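Local coordinates for protein zebrafish RNase5 (Danio rerio, PDB 3LJE) that probably cleaves RNA, as a fish member of the pancreatic ribonuclease and angiogenin family, at residues 10-13 / 14-17. Numbering follows the deposited sequence.
Sequences RYQK and FLRQ. With ACT (acetate ion), chain B.
Tyr11 and Leu15, one turn apart on the N-terminal helix 8-18 of this pancreatic ribonuclease fold, meet with the leucine methine, CG, over one face of the Tyr11 ring, 4.2 Å from its centroid, in a CH-pi contact, while the methyl CD1 of Leu15 lies 3.8 Å from Tyr11 CZ. With CG of Tyr11 opposite the backbone N (chi1 166°), the phenol extends outward from the helix, one face turned to Leu15. On another side of the helix the chains are polar. The extended Lys13 runs past the amide of Gln17, its CG 3.5 Å from Gln17 NE2, while CG of Gln17 lies over one face of the Arg16 guanidinium, displaced toward its rim. That guanidinium holds an acetate, probably from the crystallisation liquor: NH2 of Arg16 donates to acetate O at 2.9 Å, and NH1 of Arg16 adds a weak bond to OXT. A bend at chi3 of Arg16 (60°) brings the group back beside Gln17, and NH1 also binds the carbonyl of Lys35, which helps to fix its plane. Replacing Gln17 with an alanine, which lacks CG and the amide, would probably leave the Arg16 guanidinium freer to turn and the methylenes of Lys13 without their neighbour. The side chain of Gln17 also approaches a bound sulfate, so anions gather at this end of the helix, as might be expected near the phosphate-binding active site of such ribonucleases. Farther out, Tyr11 meets Trp115 edge-to-face and Phe14 packs on Pro116, Tyr119 and Ile59, fastening the helix to strand 115-119 and helix 56-60. Beneath all these side chains lies the regular i to i+4 ladder, in which Gln17 N donates to Lys13 O at 2.8 Å with an N-H...O angle of 157°.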
loop_
_atom_site.group_PDB
_atom_site.type_symbol
_atom_site.label_atom_id
_atom_site.label_comp_id
_atom_site.label_asym_id
_atom_site.label_seq_id
_atom_site.Cartn_x
_atom_site.Cartn_y
_atom_site.Cartn_z
ATOM N N ARG A 10 4.128 -9.909 7.195
ATOM C CA ARG A 10 3.923 -9.299 5.875
ATOM C C ARG A 10 2.605 -8.572 5.804
ATOM O O ARG A 10 2.504 -7.466 5.153
ATOM C CB ARG A 10 4.026 -10.338 4.766
ATOM C CG ARG A 10 5.528 -10.545 4.355
ATOM C CD ARG A 10 5.641 -11.502 3.161
ATOM N NE ARG A 10 4.981 -12.724 3.621
ATOM C CZ ARG A 10 4.298 -13.569 2.828
ATOM N NH1 ARG A 10 4.193 -13.333 1.510
ATOM N NH2 ARG A 10 3.696 -14.621 3.388
ATOM N N TYR A 11 1.618 -9.150 6.438
ATOM C CA TYR A 11 0.300 -8.554 6.448
ATOM C C TYR A 11 0.334 -7.237 7.262
ATOM O O TYR A 11 -0.246 -6.198 6.891
ATOM C CB TYR A 11 -0.650 -9.533 7.118
ATOM C CG TYR A 11 -1.961 -8.959 7.502
ATOM C CD1 TYR A 11 -2.912 -8.595 6.530
ATOM C CD2 TYR A 11 -2.287 -8.795 8.851
ATOM C CE1 TYR A 11 -4.157 -8.103 6.906
ATOM C CE2 TYR A 11 -3.522 -8.292 9.249
ATOM C CZ TYR A 11 -4.463 -7.949 8.299
ATOM O OH TYR A 11 -5.712 -7.451 8.699
ATOM N N GLN A 12 0.993 -7.283 8.419
ATOM C CA GLN A 12 1.040 -6.049 9.198
ATOM C C GLN A 12 1.798 -4.962 8.427
ATOM O O GLN A 12 1.468 -3.752 8.493
ATOM C CB GLN A 12 1.738 -6.298 10.587
ATOM C CG GLN A 12 1.001 -7.295 11.514
ATOM C CD GLN A 12 -0.339 -6.725 11.823
ATOM O OE1 GLN A 12 -0.455 -5.499 11.832
ATOM N NE2 GLN A 12 -1.379 -7.566 12.034
ATOM N N LYS A 13 2.893 -5.332 7.757
ATOM C CA LYS A 13 3.639 -4.360 6.994
ATOM C C LYS A 13 2.738 -3.803 5.833
ATOM O O LYS A 13 2.783 -2.642 5.502
ATOM C CB LYS A 13 4.854 -5.040 6.406
ATOM C CG LYS A 13 5.761 -4.044 5.546
ATOM C CD LYS A 13 7.147 -4.671 5.239
ATOM C CE LYS A 13 7.927 -3.830 4.294
ATOM N NZ LYS A 13 9.362 -4.423 4.244
ATOM N N PHE A 14 1.928 -4.675 5.253
ATOM C CA PHE A 14 1.029 -4.189 4.149
ATOM C C PHE A 14 0.039 -3.153 4.731
ATOM O O PHE A 14 -0.285 -2.133 4.107
ATOM C CB PHE A 14 0.269 -5.423 3.616
ATOM C CG PHE A 14 -0.832 -5.078 2.635
ATOM C CD1 PHE A 14 -0.528 -4.883 1.274
ATOM C CD2 PHE A 14 -2.172 -4.874 3.120
ATOM C CE1 PHE A 14 -1.586 -4.473 0.372
ATOM C CE2 PHE A 14 -3.197 -4.470 2.237
ATOM C CZ PHE A 14 -2.902 -4.276 0.863
ATOM N N LEU A 15 -0.535 -3.450 5.873
ATOM C CA LEU A 15 -1.467 -2.485 6.466
ATOM C C LEU A 15 -0.778 -1.127 6.703
ATOM O O LEU A 15 -1.331 -0.078 6.428
ATOM C CB LEU A 15 -1.988 -2.929 7.866
ATOM C CG LEU A 15 -2.810 -4.243 7.828
ATOM C CD1 LEU A 15 -3.294 -4.463 9.291
ATOM C CD2 LEU A 15 -3.934 -4.226 6.844
ATOM N N ARG A 16 0.417 -1.200 7.292
ATOM C CA ARG A 16 1.157 0.001 7.576
ATOM C C ARG A 16 1.521 0.763 6.347
ATOM O O ARG A 16 1.415 2.008 6.297
ATOM C CB ARG A 16 2.460 -0.353 8.369
ATOM C CG ARG A 16 3.431 0.874 8.481
ATOM C CD ARG A 16 4.623 0.692 9.466
ATOM N NE ARG A 16 5.468 -0.451 9.062
ATOM C CZ ARG A 16 6.440 -0.388 8.150
ATOM N NH1 ARG A 16 6.777 0.783 7.518
ATOM N NH2 ARG A 16 7.008 -1.527 7.784
ATOM N N GLN A 17 1.967 0.070 5.328
ATOM C CA GLN A 17 2.399 0.835 4.182
ATOM C C GLN A 17 1.319 1.175 3.148
ATOM O O GLN A 17 1.538 2.086 2.360
ATOM C CB GLN A 17 3.437 0.005 3.410
ATOM C CG GLN A 17 4.679 -0.334 4.240
ATOM C CD GLN A 17 5.693 -1.041 3.350
ATOM O OE1 GLN A 17 6.850 -0.628 3.277
ATOM N NE2 GLN A 17 5.272 -2.063 2.669
HETATM C C ACT B . 9.866 -0.219 5.724
HETATM O O ACT B . 9.659 -1.037 6.647
HETATM O OXT ACT B . 8.986 0.252 4.970
HETATM C CH3 ACT B . 11.311 0.232 5.497
#